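Local structure of frutapin (Artocarpus altilis, 5KRP) at residues 28-33 with 66-71. The protein is a jacalin-related lectin of breadfruit that binds carbohydrate, probably mannose-type sugars. Sequence-based numbering, arbitrary orientation.
Sequences RIIELS and VKIELQ
The flat peptide groups of strands 29-33 and 66-69 meet edge to edge, antiparallel. One face of this sheet carries Ile30, Leu32, Val66 and Ile68; the other carries Ile29, Glu31, Lys67 and Glu69. Two pairs of backbone bonds join the edges. Ile68 N reaches Ile30 O at 2.7 Å, and Ile30 N returns a bond to Ile68 O. Leu32 and Val66 exchange the second pair. Glu31 and Lys67 form the non-hydrogen-bonded pair between them, and Ile29 and Glu69 the next one; at the latter Ile29 CA comes within 3.2 Å of Ile68 O, a CA-H...O contact.

Beyond the strand end, Leu70 N donates to Arg28 O at 3.0 Å. A water donates to Arg28 O and, at 2.6 Å, to Leu70 O, so Arg28 O accepts two hydrogen bonds.

On the Leu32 face, Leu32 CD1 presses on Val66 CG1 at 3.4 Å, tighter than usual, with the two side chains alongside. Phe102 and Tyr113 pack over this face, and it is largely buried. On the other face, the Ile29 side chain crosses that of Lys67 at a slant, CG2 to CG 3.8 Å. It runs beside that of Glu69, pointing the same way, CG1 to CG 4.0 Å.

The Arg28 side chain leaves the backbone away from strand 66-69, and its NH2 forms a salt bridge with Asp46. Arg28 and Ile29 both face Ile44 of strand 38-47, a classic beta bulge in strand 26-34. The pairing joins strand 64-69, outermost in its sheet within this chain, to strand 26-34 in one four-stranded antiparallel sheet of the jacalin-like beta-prism fold.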
loop_
_atom_site.group_PDB
_atom_site.type_symbol
_atom_site.label_atom_id
_atom_site.label_comp_id
_atom_site.label_asym_id
_atom_site.label_seq_id
_atom_site.Cartn_x
_atom_site.Cartn_y
_atom_site.Cartn_z
ATOM N N ARG A 28 9.866 8.734 -15.891
ATOM C CA ARG A 28 11.108 9.118 -16.565
ATOM C C ARG A 28 10.947 10.410 -17.359
ATOM O O ARG A 28 11.697 11.322 -17.163
ATOM C CB ARG A 28 11.546 7.992 -17.468
ATOM C CG ARG A 28 12.218 6.834 -16.690
ATOM C CD ARG A 28 12.324 5.600 -17.544
ATOM N NE ARG A 28 13.007 4.512 -16.856
ATOM C CZ ARG A 28 14.318 4.354 -16.736
ATOM N NH1 ARG A 28 15.160 5.254 -17.246
ATOM N NH2 ARG A 28 14.785 3.298 -16.021
ATOM N N ILE A 29 9.948 10.450 -18.242
ATOM C CA ILE A 29 9.743 11.621 -19.148
ATOM C C ILE A 29 8.285 11.908 -19.262
ATOM O O ILE A 29 7.444 11.002 -19.500
ATOM C CB ILE A 29 10.331 11.356 -20.566
ATOM C CG1 ILE A 29 11.857 11.160 -20.517
ATOM C CG2 ILE A 29 9.955 12.451 -21.609
ATOM C CD1 ILE A 29 12.446 10.437 -21.728
ATOM N N ILE A 30 8.007 13.208 -19.274
ATOM C CA ILE A 30 6.651 13.721 -19.592
ATOM C C ILE A 30 6.733 14.586 -20.860
ATOM O O ILE A 30 7.588 15.442 -20.911
ATOM C CB ILE A 30 6.047 14.542 -18.445
ATOM C CG1 ILE A 30 5.863 13.638 -17.217
ATOM C CG2 ILE A 30 4.681 15.097 -18.858
ATOM C CD1 ILE A 30 5.604 14.409 -15.941
ATOM N N GLU A 31 5.898 14.286 -21.861
ATOM C CA GLU A 31 5.829 15.119 -23.105
ATOM C C GLU A 31 4.438 15.733 -23.206
ATOM O O GLU A 31 3.445 15.033 -23.107
ATOM C CB GLU A 31 6.075 14.250 -24.333
ATOM C CG GLU A 31 7.462 13.607 -24.358
ATOM C CD GLU A 31 7.704 12.761 -25.611
ATOM O OE1 GLU A 31 7.708 13.357 -26.726
ATOM O OE2 GLU A 31 7.901 11.526 -25.480
ATOM N N LEU A 32 4.366 17.041 -23.384
ATOM C CA LEU A 32 3.099 17.637 -23.540
ATOM C C LEU A 32 3.175 18.699 -24.624
ATOM O O LEU A 32 4.278 19.083 -25.024
ATOM C CB LEU A 32 2.621 18.184 -22.197
ATOM C CG LEU A 32 3.428 19.205 -21.477
ATOM C CD1 LEU A 32 3.081 20.628 -22.014
ATOM C CD2 LEU A 32 3.138 19.196 -20.002
ATOM N N SER A 33 1.994 19.093 -25.127
ATOM C CA SER A 33 1.894 20.297 -26.018
ATOM C C SER A 33 0.989 21.330 -25.376
ATOM O O SER A 33 0.133 21.005 -24.524
ATOM C CB SER A 33 1.439 19.939 -27.419
ATOM O OG SER A 33 0.071 19.632 -27.439
ATOM N N VAL A 66 6.806 20.092 -25.669
ATOM C CA VAL A 66 7.875 20.150 -24.695
ATOM C C VAL A 66 8.142 18.771 -24.066
ATOM O O VAL A 66 7.234 17.958 -23.939
ATOM C CB VAL A 66 7.592 21.182 -23.630
ATOM C CG1 VAL A 66 6.422 20.803 -22.763
ATOM C CG2 VAL A 66 8.830 21.456 -22.750
ATOM N N LYS A 67 9.404 18.501 -23.770
ATOM C CA LYS A 67 9.823 17.230 -23.190
ATOM C C LYS A 67 10.441 17.523 -21.819
ATOM O O LYS A 67 11.423 18.286 -21.692
ATOM C CB LYS A 67 10.813 16.579 -24.137
ATOM C CG LYS A 67 11.440 15.311 -23.704
ATOM C CD LYS A 67 12.397 14.800 -24.794
ATOM C CE LYS A 67 12.970 13.437 -24.359
ATOM N NZ LYS A 67 14.124 12.901 -25.143
ATOM N N ILE A 68 9.890 16.896 -20.773
ATOM C CA ILE A 68 10.358 17.059 -19.407
ATOM C C ILE A 68 11.101 15.762 -19.050
ATOM O O ILE A 68 10.476 14.683 -19.019
ATOM C CB ILE A 68 9.161 17.284 -18.471
ATOM C CG1 ILE A 68 8.448 18.570 -18.882
ATOM C CG2 ILE A 68 9.550 17.273 -16.979
ATOM C CD1 ILE A 68 7.110 18.708 -18.283
ATOM N N GLU A 69 12.404 15.828 -18.880
ATOM C CA GLU A 69 13.214 14.663 -18.653
ATOM C C GLU A 69 13.709 14.683 -17.196
ATOM O O GLU A 69 14.508 15.531 -16.827
ATOM C CB GLU A 69 14.365 14.641 -19.652
ATOM C CG GLU A 69 15.130 13.327 -19.585
ATOM C CD GLU A 69 15.933 12.986 -20.846
ATOM O OE1 GLU A 69 15.859 13.731 -21.882
ATOM O OE2 GLU A 69 16.594 11.921 -20.747
ATOM N N LEU A 70 13.200 13.799 -16.336
ATOM C CA LEU A 70 13.597 13.782 -14.919
ATOM C C LEU A 70 14.848 12.902 -14.787
ATOM O O LEU A 70 15.042 11.911 -15.537
ATOM C CB LEU A 70 12.468 13.191 -14.070
ATOM C CG LEU A 70 11.125 13.935 -14.195
ATOM C CD1 LEU A 70 9.973 13.277 -13.438
ATOM C CD2 LEU A 70 11.228 15.354 -13.724
ATOM N N GLN A 71 15.685 13.267 -13.836
ATOM C CA GLN A 71 16.889 12.462 -13.524
ATOM C C GLN A 71 16.465 11.226 -12.642
ATOM O O GLN A 71 16.775 11.127 -11.445
ATOM C CB GLN A 71 17.904 13.309 -12.816
ATOM C CG GLN A 71 18.373 14.515 -13.584
ATOM C CD GLN A 71 19.234 15.475 -12.725
ATOM O OE1 GLN A 71 18.833 15.924 -11.626
ATOM N NE2 GLN A 71 20.424 15.794 -13.231
HETATM O O HOH W 1 14.550 10.276 -17.531
#